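Local coordinates for protein cytochrome c (PDB 6RTE) that catalyses the dehydrogenation of dihydro-heme d1 in heme d1 biosynthesis, and carries a heme c beside an eight-bladed beta-propeller, at residues 266-271 against 284-289; 424-429 against 440-445; 158-163 against 172-177. All coordinates share one frame; numbering follows the deposited sequence.

From the N terminus, interaction 3 comes first. It closes the hairpin of strands 159-164 and 169-175, with 8 residues between its segments. Interaction 1 follows and closes the hairpin of strands 270-276 and 281-286 across 12 residues. Interaction 2 closes the hairpin of strands 427-431 and 437-441 across 10. The three run in series, so none nests in or crosses another. Each joins neighbouring strands of a separate antiparallel sheet of the propeller. Interactions 1 and 2 lie on opposite sides of the chain's centre, as do 1 and 3. The nearest atoms of interactions 2 and 3 are about 15 Å apart.

Interaction 1 of 3, residues 266-271 against 284-289; sequences QASRVS and VALKDV
At the open end of a propeller hairpin, Arg269 and Asp288 meet just beyond the paired strands 270-276 and 281-286. Arg269 grips the carboxylate side-on. Its NE donates to Asp288 OD2 at 3.0 Å and its NH2 to Asp288 OD1 at 2.9 Å, each oxygen using its syn lone pair. The two flat groups are 7° from coplanar. A bend at chi3 (-70°) turns the guanidinium back to this position. The backbone N of Arg269 also donates to Asp288 OD2, from the anti side at 2.9 Å. Three nearly straight N-H bonds therefore fix the rotation of the carboxylate. Lys287 CG lies over one face of the guanidinium, so an aliphatic chain covers part of the charged group.

Ser268 OG is a relay. It donates to Arg269 O at 2.7 Å and accepts from Asp288 N at 2.9 Å. Lys287 N also donates to Arg269 O, at 2.9 Å and from the opposite face of the carbonyl plane. The regular pairing begins with Val270 and Leu286, a non-hydrogen-bonded antiparallel pair. Val270 CG2 touches Leu286 CD2 at 3.9 Å, and Val270 CG1 packs on Val284 CG1. Ser271 N then bonds Ala285 O at 2.7 Å.

Ser271 OG turns to Asp315, and Tyr239 makes a cation-pi contact with Arg269. Strand 270-276 forms one border of its four-stranded sheet. Val270 and Val284 press on Leu244 of strand 243-248 in the preceding sheet, while Leu286 reaches Trp293 of strand 291-296.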
ATOM      1  N   GLN A 266       8.284 -23.861  -9.322  1.00 34.44           N
ATOM      2  CA  GLN A 266       6.948 -23.733  -8.736  1.00 33.21           C
ATOM      3  C   GLN A 266       6.485 -22.274  -8.764  1.00 28.68           C
ATOM      4  O   GLN A 266       7.187 -21.383  -8.286  1.00 28.84           O
ATOM      5  CB  GLN A 266       6.931 -24.255  -7.300  1.00 37.18           C
ATOM      6  CG  GLN A 266       5.511 -24.501  -6.763  1.00 43.95           C
ATOM      7  CD  GLN A 266       5.475 -25.278  -5.451  1.00 52.05           C
ATOM      8  OE1 GLN A 266       6.316 -26.147  -5.191  1.00 55.89           O
ATOM      9  NE2 GLN A 266       4.488 -24.969  -4.619  1.00 53.85           N
ATOM     10  N   ALA A 267       5.290 -22.047  -9.313  1.00 27.00           N
ATOM     11  CA  ALA A 267       4.759 -20.697  -9.450  1.00 26.23           C
ATOM     12  C   ALA A 267       4.415 -20.091  -8.092  1.00 26.81           C
ATOM     13  O   ALA A 267       4.048 -20.795  -7.145  1.00 26.03           O
ATOM     14  CB  ALA A 267       3.503 -20.712 -10.321  1.00 26.89           C
ATOM     15  N   SER A 268       4.512 -18.764  -8.009  1.00 26.74           N
ATOM     16  CA  SER A 268       4.177 -18.068  -6.777  1.00 26.50           C
ATOM     17  C   SER A 268       3.540 -16.722  -7.073  1.00 24.44           C
ATOM     18  O   SER A 268       3.835 -16.081  -8.086  1.00 23.30           O
ATOM     19  CB  SER A 268       5.421 -17.852  -5.901  1.00 26.23           C
ATOM     20  OG  SER A 268       5.105 -17.135  -4.724  1.00 25.85           O
ATOM     21  N   ARG A 269       2.679 -16.291  -6.153  1.00 24.81           N
ATOM     22  CA  ARG A 269       2.267 -14.903  -6.085  1.00 23.93           C
ATOM     23  C   ARG A 269       3.392 -14.064  -5.483  1.00 22.92           C
ATOM     24  O   ARG A 269       4.194 -14.555  -4.687  1.00 22.01           O
ATOM     25  CB  ARG A 269       1.008 -14.763  -5.228  1.00 23.53           C
ATOM     26  CG  ARG A 269      -0.198 -15.503  -5.764  1.00 24.44           C
ATOM     27  CD  ARG A 269      -1.330 -15.553  -4.735  1.00 26.02           C
ATOM     28  NE  ARG A 269      -0.989 -16.424  -3.607  1.00 27.65           N
ATOM     29  CZ  ARG A 269      -1.768 -16.616  -2.549  1.00 30.42           C
ATOM     30  NH1 ARG A 269      -2.949 -16.014  -2.470  1.00 33.75           N
ATOM     31  NH2 ARG A 269      -1.368 -17.422  -1.579  1.00 32.29           N
ATOM     32  N   VAL A 270       3.460 -12.800  -5.887  1.00 23.21           N
ATOM     33  CA  VAL A 270       4.365 -11.843  -5.257  1.00 23.40           C
ATOM     34  C   VAL A 270       3.603 -11.177  -4.127  1.00 23.00           C
ATOM     35  O   VAL A 270       2.535 -10.604  -4.349  1.00 23.83           O
ATOM     36  CB  VAL A 270       4.883 -10.799  -6.261  1.00 23.36           C
ATOM     37  CG1 VAL A 270       5.697  -9.744  -5.521  1.00 22.52           C
ATOM     38  CG2 VAL A 270       5.737 -11.467  -7.339  1.00 24.61           C
ATOM     39  N   SER A 271       4.155 -11.234  -2.912  1.00 23.44           N
ATOM     40  CA  SER A 271       3.493 -10.593  -1.791  1.00 25.34           C
ATOM     41  C   SER A 271       3.727  -9.081  -1.782  1.00 25.58           C
ATOM     42  O   SER A 271       2.784  -8.304  -1.587  1.00 24.64           O
ATOM     43  CB  SER A 271       3.966 -11.206  -0.481  1.00 29.07           C
ATOM     44  OG  SER A 271       3.267 -10.585   0.581  1.00 33.14           O
ATOM     45  N   VAL A 284      12.111  -8.612  -3.098  1.00 24.17           N
ATOM     46  CA  VAL A 284      10.798  -9.147  -3.430  1.00 23.89           C
ATOM     47  C   VAL A 284      10.434 -10.248  -2.439  1.00 25.28           C
ATOM     48  O   VAL A 284      11.202 -11.203  -2.245  1.00 26.60           O
ATOM     49  CB  VAL A 284      10.760  -9.687  -4.876  1.00 23.44           C
ATOM     50  CG1 VAL A 284       9.373 -10.237  -5.216  1.00 21.65           C
ATOM     51  CG2 VAL A 284      11.168  -8.584  -5.859  1.00 24.62           C
ATOM     52  N   ALA A 285       9.252 -10.122  -1.838  1.00 24.03           N
ATOM     53  CA  ALA A 285       8.676 -11.146  -0.977  1.00 24.15           C
ATOM     54  C   ALA A 285       7.737 -12.021  -1.795  1.00 22.82           C
ATOM     55  O   ALA A 285       6.841 -11.503  -2.469  1.00 23.67           O
ATOM     56  CB  ALA A 285       7.912 -10.520   0.184  1.00 24.93           C
ATOM     57  N   LEU A 286       7.949 -13.333  -1.738  1.00 23.80           N
ATOM     58  CA  LEU A 286       7.156 -14.301  -2.492  1.00 25.28           C
ATOM     59  C   LEU A 286       6.205 -15.064  -1.575  1.00 26.56           C
ATOM     60  O   LEU A 286       6.610 -15.614  -0.547  1.00 26.38           O
ATOM     61  CB  LEU A 286       8.063 -15.287  -3.234  1.00 27.26           C
ATOM     62  CG  LEU A 286       8.916 -14.625  -4.309  1.00 28.09           C
ATOM     63  CD1 LEU A 286       9.890 -15.622  -4.905  1.00 29.88           C
ATOM     64  CD2 LEU A 286       8.039 -13.993  -5.418  1.00 27.51           C
ATOM     65  N   LYS A 287       4.941 -15.137  -1.992  1.00 27.00           N
ATOM     66  CA  LYS A 287       3.881 -15.663  -1.140  1.00 29.68           C
ATOM     67  C   LYS A 287       3.971 -17.175  -0.966  1.00 28.24           C
ATOM     68  O   LYS A 287       3.719 -17.691   0.130  1.00 28.85           O
ATOM     69  CB  LYS A 287       2.529 -15.275  -1.756  1.00 32.83           C
ATOM     70  CG  LYS A 287       1.343 -15.388  -0.863  1.00 38.65           C
ATOM     71  CD  LYS A 287       1.411 -14.383   0.256  1.00 41.88           C
ATOM     72  CE  LYS A 287       0.237 -14.574   1.189  1.00 43.19           C
ATOM     73  NZ  LYS A 287       0.568 -14.100   2.552  1.00 43.93           N
ATOM     74  N   ASP A 288       4.332 -17.910  -2.020  1.00 28.71           N
ATOM     75  CA  ASP A 288       4.021 -19.339  -2.091  1.00 29.97           C
ATOM     76  C   ASP A 288       5.229 -20.245  -2.261  1.00 30.45           C
ATOM     77  O   ASP A 288       5.058 -21.458  -2.427  1.00 29.71           O
ATOM     78  CB  ASP A 288       3.040 -19.592  -3.237  1.00 28.89           C
ATOM     79  CG  ASP A 288       1.809 -18.760  -3.111  1.00 26.04           C
ATOM     80  OD1 ASP A 288       1.119 -18.899  -2.080  1.00 24.64           O
ATOM     81  OD2 ASP A 288       1.557 -17.946  -4.020  1.00 25.05           O
ATOM     82  N   VAL A 289       6.444 -19.709  -2.204  1.00 29.83           N
ATOM     83  CA  VAL A 289       7.645 -20.524  -2.303  1.00 30.24           C
ATOM     84  C   VAL A 289       8.609 -20.111  -1.194  1.00 28.98           C
ATOM     85  O   VAL A 289       8.495 -19.037  -0.601  1.00 29.18           O
ATOM     86  CB  VAL A 289       8.320 -20.391  -3.688  1.00 29.90           C
ATOM     87  CG1 VAL A 289       7.442 -21.043  -4.760  1.00 31.06           C
ATOM     88  CG2 VAL A 289       8.582 -18.933  -4.017  1.00 28.62           C
TER

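Interaction 2 of 3, residues 424-429 against 440-445; sequences HDEILL and RLRPSP
Ile427 and Leu441 form a hydrogen-bonded antiparallel pair, with Ile427 N to Leu441 O at 2.7 Å and Leu441 N to Ile427 O at 2.9 Å. The pair lies at the open end of the hairpin of strands 427-431 and 437-441, in one sheet of the propeller. Strand 437-441 is an outermost strand of that sheet within this chain. The next pair, Leu428 with Arg440, is non-hydrogen-bonded. CA-H...O contacts flank the bonds, such as Glu426 CA to Leu441 O at 3.2 Å.

Ile427 and Leu441 turn to the same face of the sheet, where Ile427 CB touches Leu441 CB at 4.2 Å. Leu429 CD1 adds a contact to Leu441 CD1. Leu463 of strand 460-465 and Trp415 of strand 413-417 help to cover this apolar side.

Glu426 and Arg440 pair on the other face. The carboxylate and guanidinium planes are perpendicular, and Glu426 OE2 meets the guanidinium at its edge through NE. The modelled NE to OE2 separation of Arg440 and Glu426, 2.5 Å, is too short to be trusted in detail. Leu428 CD2 lies alongside the Arg440 chain.

Past the strands, the Arg442 chain is extended from CG to NE, which carries its guanidinium to Asp425. The pair is a salt bridge, but a bent one: Asp425 OD2 takes weak bonds from Arg442 NE and NH2, each at 3.1 Å. Pro445 CB lies over one face of this guanidinium.

Asp425 has stronger partners in Lys423 and Gly446 N. Arg442 is thus a secondary partner of a carboxylate whose negative charge is probably well compensated. Asp425 O is buried without a hydrogen bond and receives a CA-H contact from Arg442.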
ATOM      1  N   HIS A 424     -11.343   1.899  18.484  1.00 67.44           N
ATOM      2  CA  HIS A 424     -10.470   2.272  17.375  1.00 67.13           C
ATOM      3  C   HIS A 424     -10.603   3.724  16.929  1.00 65.31           C
ATOM      4  O   HIS A 424     -10.551   4.011  15.729  1.00 63.91           O
ATOM      5  CB  HIS A 424     -10.760   1.350  16.183  1.00 68.53           C
ATOM      6  CG  HIS A 424     -12.212   1.296  15.811  1.00 72.31           C
ATOM      7  ND1 HIS A 424     -12.860   2.336  15.182  1.00 72.36           N
ATOM      8  CD2 HIS A 424     -13.146   0.334  16.002  1.00 74.93           C
ATOM      9  CE1 HIS A 424     -14.126   2.013  14.987  1.00 74.19           C
ATOM     10  NE2 HIS A 424     -14.325   0.804  15.474  1.00 75.70           N
ATOM     11  N   ASP A 425     -10.744   4.650  17.880  1.00 65.34           N
ATOM     12  CA  ASP A 425     -10.868   6.069  17.562  1.00 63.18           C
ATOM     13  C   ASP A 425      -9.745   6.900  18.175  1.00 62.69           C
ATOM     14  O   ASP A 425      -9.848   8.128  18.226  1.00 61.03           O
ATOM     15  CB  ASP A 425     -12.231   6.602  18.014  1.00 64.40           C
ATOM     16  CG  ASP A 425     -12.558   6.243  19.464  1.00 67.02           C
ATOM     17  OD1 ASP A 425     -11.637   5.914  20.241  1.00 67.24           O
ATOM     18  OD2 ASP A 425     -13.753   6.287  19.824  1.00 68.93           O
ATOM     19  N   GLU A 426      -8.665   6.258  18.611  1.00 63.84           N
ATOM     20  CA  GLU A 426      -7.613   6.920  19.368  1.00 64.13           C
ATOM     21  C   GLU A 426      -6.268   6.654  18.718  1.00 60.23           C
ATOM     22  O   GLU A 426      -5.962   5.511  18.355  1.00 56.15           O
ATOM     23  CB  GLU A 426      -7.609   6.428  20.818  1.00 68.68           C
ATOM     24  CG  GLU A 426      -7.359   7.509  21.849  1.00 71.99           C
ATOM     25  CD  GLU A 426      -7.897   7.135  23.219  1.00 76.87           C
ATOM     26  OE1 GLU A 426      -9.109   7.330  23.457  1.00 79.25           O
ATOM     27  OE2 GLU A 426      -7.112   6.630  24.050  1.00 78.51           O
ATOM     28  N   ILE A 427      -5.476   7.714  18.567  1.00 61.41           N
ATOM     29  CA  ILE A 427      -4.086   7.631  18.138  1.00 63.91           C
ATOM     30  C   ILE A 427      -3.214   7.752  19.381  1.00 65.26           C
ATOM     31  O   ILE A 427      -3.388   8.680  20.180  1.00 69.54           O
ATOM     32  CB  ILE A 427      -3.751   8.733  17.120  1.00 65.43           C
ATOM     33  CG1 ILE A 427      -4.625   8.593  15.870  1.00 66.39           C
ATOM     34  CG2 ILE A 427      -2.267   8.701  16.755  1.00 65.38           C
ATOM     35  CD1 ILE A 427      -4.492   7.261  15.149  1.00 66.91           C
ATOM     36  N   LEU A 428      -2.285   6.818  19.549  1.00 63.25           N
ATOM     37  CA  LEU A 428      -1.456   6.751  20.744  1.00 61.01           C
ATOM     38  C   LEU A 428      -0.088   7.351  20.456  1.00 60.15           C
ATOM     39  O   LEU A 428       0.517   7.059  19.418  1.00 58.31           O
ATOM     40  CB  LEU A 428      -1.299   5.305  21.211  1.00 58.53           C
ATOM     41  CG  LEU A 428      -2.601   4.525  21.338  1.00 56.94           C
ATOM     42  CD1 LEU A 428      -2.313   3.065  21.658  1.00 56.36           C
ATOM     43  CD2 LEU A 428      -3.487   5.157  22.397  1.00 57.75           C
ATOM     44  N   LEU A 429       0.395   8.176  21.374  1.00 61.03           N
ATOM     45  CA  LEU A 429       1.723   8.778  21.275  1.00 60.90           C
ATOM     46  C   LEU A 429       2.610   8.102  22.318  1.00 63.60           C
ATOM     47  O   LEU A 429       2.493   8.374  23.518  1.00 64.16           O
ATOM     48  CB  LEU A 429       1.655  10.289  21.474  1.00 60.80           C
ATOM     49  CG  LEU A 429       1.301  11.082  20.208  1.00 58.54           C
ATOM     50  CD1 LEU A 429      -0.043  10.644  19.638  1.00 57.78           C
ATOM     51  CD2 LEU A 429       1.312  12.583  20.486  1.00 59.02           C
ATOM     52  N   ARG A 440      -2.784  10.787  24.093  1.00 73.16           N
ATOM     53  CA  ARG A 440      -3.779  10.154  23.238  1.00 71.46           C
ATOM     54  C   ARG A 440      -4.533  11.226  22.464  1.00 68.37           C
ATOM     55  O   ARG A 440      -4.782  12.315  22.984  1.00 71.58           O
ATOM     56  CB  ARG A 440      -4.753   9.304  24.055  1.00 74.16           C
ATOM     57  CG  ARG A 440      -4.083   8.262  24.945  1.00 76.84           C
ATOM     58  CD  ARG A 440      -5.081   7.634  25.920  1.00 81.43           C
ATOM     59  NE  ARG A 440      -5.229   6.195  25.706  1.00 83.32           N
ATOM     60  CZ  ARG A 440      -4.687   5.249  26.472  1.00 86.41           C
ATOM     61  NH1 ARG A 440      -4.886   3.970  26.176  1.00 88.11           N
ATOM     62  NH2 ARG A 440      -3.954   5.568  27.534  1.00 87.37           N
ATOM     63  N   LEU A 441      -4.889  10.913  21.218  1.00 63.29           N
ATOM     64  CA  LEU A 441      -5.601  11.835  20.339  1.00 60.26           C
ATOM     65  C   LEU A 441      -6.842  11.142  19.794  1.00 61.72           C
ATOM     66  O   LEU A 441      -6.752  10.028  19.272  1.00 62.04           O
ATOM     67  CB  LEU A 441      -4.704  12.307  19.184  1.00 56.74           C
ATOM     68  CG  LEU A 441      -3.514  13.218  19.513  1.00 55.71           C
ATOM     69  CD1 LEU A 441      -2.771  13.583  18.241  1.00 53.75           C
ATOM     70  CD2 LEU A 441      -3.956  14.472  20.239  1.00 56.96           C
ATOM     71  N   ARG A 442      -7.997  11.800  19.909  1.00 63.01           N
ATOM     72  CA  ARG A 442      -9.286  11.217  19.534  1.00 63.20           C
ATOM     73  C   ARG A 442     -10.020  12.189  18.620  1.00 60.56           C
ATOM     74  O   ARG A 442     -10.970  12.864  19.043  1.00 61.92           O
ATOM     75  CB  ARG A 442     -10.119  10.889  20.774  1.00 66.65           C
ATOM     76  CG  ARG A 442     -11.302   9.973  20.515  1.00 68.82           C
ATOM     77  CD  ARG A 442     -11.985   9.581  21.821  1.00 73.97           C
ATOM     78  NE  ARG A 442     -13.155   8.733  21.607  1.00 77.88           N
ATOM     79  CZ  ARG A 442     -14.023   8.401  22.559  1.00 83.89           C
ATOM     80  NH1 ARG A 442     -13.859   8.845  23.798  1.00 86.76           N
ATOM     81  NH2 ARG A 442     -15.064   7.625  22.274  1.00 86.00           N
ATOM     82  N   PRO A 443      -9.623  12.267  17.345  1.00 57.45           N
ATOM     83  CA  PRO A 443     -10.166  13.331  16.482  1.00 56.90           C
ATOM     84  C   PRO A 443     -11.672  13.259  16.288  1.00 61.43           C
ATOM     85  O   PRO A 443     -12.343  14.297  16.304  1.00 63.17           O
ATOM     86  CB  PRO A 443      -9.406  13.126  15.160  1.00 52.58           C
ATOM     87  CG  PRO A 443      -8.982  11.703  15.178  1.00 51.38           C
ATOM     88  CD  PRO A 443      -8.700  11.378  16.618  1.00 53.74           C
ATOM     89  N   SER A 444     -12.223  12.064  16.102  1.00 62.77           N
ATOM     90  CA  SER A 444     -13.655  11.879  15.883  1.00 65.73           C
ATOM     91  C   SER A 444     -14.126  10.739  16.774  1.00 69.35           C
ATOM     92  O   SER A 444     -14.126   9.570  16.359  1.00 70.04           O
ATOM     93  CB  SER A 444     -13.962  11.593  14.415  1.00 63.78           C
ATOM     94  OG  SER A 444     -13.854  12.770  13.639  1.00 63.07           O
ATOM     95  N   PRO A 445     -14.543  11.041  18.016  1.00 70.99           N
ATOM     96  CA  PRO A 445     -14.967   9.969  18.927  1.00 71.97           C
ATOM     97  C   PRO A 445     -15.982   9.028  18.297  1.00 70.53           C
ATOM     98  O   PRO A 445     -17.037   9.461  17.823  1.00 73.56           O
ATOM     99  CB  PRO A 445     -15.562  10.741  20.115  1.00 73.28           C
ATOM    100  CG  PRO A 445     -14.819  12.037  20.118  1.00 72.34           C
ATOM    101  CD  PRO A 445     -14.581  12.365  18.668  1.00 71.50           C
TER

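Interaction 3 of 3, residues 158-163 against 172-177; sequences HHVTIL and ARFPSR
The imidazole of His159 is sandwiched between Arg173 and Pro175. On one face the Arg173 guanidinium lies flat, with centres 3.9 Å apart and planes at 4°. On the other face Pro175 CA makes a CH-pi contact, 3.7 Å from the ring centroid. The Arg173 chain is extended from CG to NE, which brings it to the ring, and a turn at chi4 (-104°) lays the guanidinium flat on it. Along the way Arg173 CG passes Thr161 OG1 at 3.4 Å. Glu154 takes both Arg173 NE and Thr161 OG1, Asp157 binds Arg173 NH2, and His159 ND1 bonds Asp157 O.

The other face of the hairpin is apolar. A chi1 of 55° lays the Phe174 ring alongside Val160, whose CB sits over the ring face, 3.9 Å from its centroid. Ile162 CD1 comes to the ring edge, 4.1 Å from Phe174 CE1. Tyr205 also stacks with this ring.

At the end of the pairing, Ser176 N donates to His158 O at 2.9 Å. Ser176 OG donates to Arg177 O and accepts from a water that also binds His159 O.

Strand 159-164 also pairs with strand 150-154, where His158 and His159 both face Glu154 in a G1 beta bulge. The nearest atoms of the His158 side chain and the bound heme c are about 4 Å apart. The sheet also takes strand 491-496 from near the C terminus, the ring closure characteristic of beta-propellers.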
ATOM      1  N   HIS A 158     -12.535   7.298  -4.424  1.00 39.17           N
ATOM      2  CA  HIS A 158     -11.435   7.010  -5.342  1.00 35.27           C
ATOM      3  C   HIS A 158     -10.973   8.274  -6.062  1.00 32.80           C
ATOM      4  O   HIS A 158     -10.985   8.387  -7.289  1.00 30.33           O
ATOM      5  CB  HIS A 158     -11.851   5.898  -6.300  1.00 35.30           C
ATOM      6  CG  HIS A 158     -12.396   4.706  -5.584  1.00 34.74           C
ATOM      7  ND1 HIS A 158     -11.596   3.862  -4.843  1.00 34.15           N
ATOM      8  CD2 HIS A 158     -13.671   4.266  -5.416  1.00 35.55           C
ATOM      9  CE1 HIS A 158     -12.353   2.927  -4.283  1.00 34.26           C
ATOM     10  NE2 HIS A 158     -13.612   3.153  -4.616  1.00 35.74           N
ATOM     11  N   HIS A 159     -10.571   9.236  -5.247  1.00 32.56           N
ATOM     12  CA  HIS A 159      -9.907  10.444  -5.696  1.00 33.05           C
ATOM     13  C   HIS A 159      -8.581  10.574  -4.965  1.00 31.78           C
ATOM     14  O   HIS A 159      -8.319   9.888  -3.973  1.00 32.17           O
ATOM     15  CB  HIS A 159     -10.778  11.684  -5.447  1.00 35.68           C
ATOM     16  CG  HIS A 159     -11.828  11.899  -6.488  1.00 39.44           C
ATOM     17  ND1 HIS A 159     -12.958  11.113  -6.578  1.00 40.54           N
ATOM     18  CD2 HIS A 159     -11.916  12.798  -7.496  1.00 40.67           C
ATOM     19  CE1 HIS A 159     -13.703  11.530  -7.585  1.00 41.67           C
ATOM     20  NE2 HIS A 159     -13.090  12.550  -8.162  1.00 41.53           N
ATOM     21  N   VAL A 160      -7.742  11.472  -5.483  1.00 31.43           N
ATOM     22  CA  VAL A 160      -6.493  11.863  -4.842  1.00 31.47           C
ATOM     23  C   VAL A 160      -6.487  13.381  -4.767  1.00 30.85           C
ATOM     24  O   VAL A 160      -6.823  14.050  -5.751  1.00 31.04           O
ATOM     25  CB  VAL A 160      -5.263  11.360  -5.616  1.00 31.37           C
ATOM     26  CG1 VAL A 160      -3.965  12.013  -5.077  1.00 33.55           C
ATOM     27  CG2 VAL A 160      -5.178   9.838  -5.565  1.00 30.42           C
ATOM     28  N   THR A 161      -6.133  13.916  -3.603  1.00 31.97           N
ATOM     29  CA  THR A 161      -5.957  15.345  -3.409  1.00 33.75           C
ATOM     30  C   THR A 161      -4.482  15.636  -3.204  1.00 34.62           C
ATOM     31  O   THR A 161      -3.799  14.919  -2.458  1.00 34.27           O
ATOM     32  CB  THR A 161      -6.775  15.847  -2.218  1.00 33.25           C
ATOM     33  OG1 THR A 161      -8.144  15.943  -2.605  1.00 34.81           O
ATOM     34  CG2 THR A 161      -6.279  17.228  -1.742  1.00 32.85           C
ATOM     35  N   ILE A 162      -3.985  16.655  -3.901  1.00 34.08           N
ATOM     36  CA  ILE A 162      -2.636  17.169  -3.692  1.00 31.11           C
ATOM     37  C   ILE A 162      -2.771  18.353  -2.754  1.00 32.81           C
ATOM     38  O   ILE A 162      -3.500  19.309  -3.050  1.00 34.10           O
ATOM     39  CB  ILE A 162      -1.965  17.571  -5.014  1.00 29.23           C
ATOM     40  CG1 ILE A 162      -2.034  16.435  -6.022  1.00 27.14           C
ATOM     41  CG2 ILE A 162      -0.506  17.968  -4.773  1.00 28.73           C
ATOM     42  CD1 ILE A 162      -1.366  15.164  -5.571  1.00 26.09           C
ATOM     43  N   LEU A 163      -2.090  18.294  -1.618  1.00 33.63           N
ATOM     44  CA  LEU A 163      -2.267  19.277  -0.556  1.00 37.28           C
ATOM     45  C   LEU A 163      -1.008  20.113  -0.375  1.00 35.16           C
ATOM     46  O   LEU A 163       0.093  19.569  -0.265  1.00 33.06           O
ATOM     47  CB  LEU A 163      -2.618  18.577   0.759  1.00 41.21           C
ATOM     48  CG  LEU A 163      -3.331  19.398   1.824  1.00 45.77           C
ATOM     49  CD1 LEU A 163      -4.811  19.524   1.479  1.00 47.26           C
ATOM     50  CD2 LEU A 163      -3.132  18.755   3.188  1.00 46.76           C
ATOM     51  N   ALA A 172      -4.916  20.556  -6.066  1.00 35.64           N
ATOM     52  CA  ALA A 172      -5.442  19.736  -7.146  1.00 35.27           C
ATOM     53  C   ALA A 172      -6.204  18.566  -6.537  1.00 35.57           C
ATOM     54  O   ALA A 172      -5.867  18.095  -5.443  1.00 34.78           O
ATOM     55  CB  ALA A 172      -4.327  19.215  -8.058  1.00 32.74           C
ATOM     56  N   ARG A 173      -7.214  18.098  -7.260  1.00 37.37           N
ATOM     57  CA  ARG A 173      -7.928  16.881  -6.914  1.00 39.13           C
ATOM     58  C   ARG A 173      -8.277  16.182  -8.218  1.00 39.33           C
ATOM     59  O   ARG A 173      -8.690  16.841  -9.176  1.00 42.79           O
ATOM     60  CB  ARG A 173      -9.180  17.200  -6.093  1.00 42.27           C
ATOM     61  CG  ARG A 173      -9.880  15.980  -5.513  1.00 42.05           C
ATOM     62  CD  ARG A 173     -11.110  16.381  -4.700  1.00 44.15           C
ATOM     63  NE  ARG A 173     -11.676  15.227  -4.000  1.00 44.05           N
ATOM     64  CZ  ARG A 173     -12.784  14.576  -4.357  1.00 43.58           C
ATOM     65  NH1 ARG A 173     -13.494  14.959  -5.414  1.00 42.08           N
ATOM     66  NH2 ARG A 173     -13.186  13.535  -3.640  1.00 44.48           N
ATOM     67  N   PHE A 174      -8.071  14.869  -8.278  1.00 35.86           N
ATOM     68  CA  PHE A 174      -8.360  14.138  -9.503  1.00 34.60           C
ATOM     69  C   PHE A 174      -8.885  12.748  -9.160  1.00 35.47           C
ATOM     70  O   PHE A 174      -8.540  12.190  -8.113  1.00 33.04           O
ATOM     71  CB  PHE A 174      -7.118  14.033 -10.421  1.00 33.74           C
ATOM     72  CG  PHE A 174      -5.892  13.427  -9.770  1.00 35.54           C
ATOM     73  CD1 PHE A 174      -5.041  14.200  -8.997  1.00 38.21           C
ATOM     74  CD2 PHE A 174      -5.579  12.094  -9.960  1.00 34.41           C
ATOM     75  CE1 PHE A 174      -3.900  13.648  -8.409  1.00 36.61           C
ATOM     76  CE2 PHE A 174      -4.449  11.540  -9.380  1.00 34.20           C
ATOM     77  CZ  PHE A 174      -3.611  12.322  -8.601  1.00 34.92           C
ATOM     78  N   PRO A 175      -9.755  12.190 -10.006  1.00 40.08           N
ATOM     79  CA  PRO A 175     -10.213  10.814  -9.780  1.00 41.50           C
ATOM     80  C   PRO A 175      -9.111   9.832 -10.129  1.00 37.78           C
ATOM     81  O   PRO A 175      -8.384  10.011 -11.109  1.00 37.95           O
ATOM     82  CB  PRO A 175     -11.415  10.676 -10.718  1.00 43.52           C
ATOM     83  CG  PRO A 175     -11.091  11.613 -11.847  1.00 43.56           C
ATOM     84  CD  PRO A 175     -10.375  12.785 -11.208  1.00 43.07           C
ATOM     85  N   SER A 176      -8.972   8.807  -9.297  1.00 34.76           N
ATOM     86  CA  SER A 176      -7.933   7.812  -9.492  1.00 32.83           C
ATOM     87  C   SER A 176      -8.529   6.540 -10.086  1.00 30.98           C
ATOM     88  O   SER A 176      -9.741   6.418 -10.283  1.00 30.95           O
ATOM     89  CB  SER A 176      -7.230   7.504  -8.170  1.00 32.73           C
ATOM     90  OG  SER A 176      -8.096   6.818  -7.275  1.00 32.61           O
ATOM     91  N   ARG A 177      -7.657   5.584 -10.383  1.00 28.99           N
ATOM     92  CA  ARG A 177      -8.114   4.232 -10.641  1.00 28.37           C
ATOM     93  C   ARG A 177      -8.759   3.674  -9.381  1.00 30.26           C
ATOM     94  O   ARG A 177      -8.517   4.137  -8.260  1.00 31.91           O
ATOM     95  CB  ARG A 177      -6.962   3.341 -11.095  1.00 26.49           C
ATOM     96  CG  ARG A 177      -6.331   3.755 -12.421  1.00 26.98           C
ATOM     97  CD  ARG A 177      -7.176   3.332 -13.614  1.00 29.53           C
ATOM     98  NE  ARG A 177      -6.647   3.866 -14.871  1.00 30.39           N
ATOM     99  CZ  ARG A 177      -7.058   3.491 -16.081  1.00 30.49           C
ATOM    100  NH1 ARG A 177      -7.986   2.549 -16.202  1.00 30.26           N
ATOM    101  NH2 ARG A 177      -6.527   4.035 -17.171  1.00 30.07           N
TER
HETATM  102  O   HOH W   1     -12.479   7.815  -9.477  1.00 45.26           O
HETATM  103  O   HOH W   2      -8.162   6.957  -4.560  1.00 29.82           O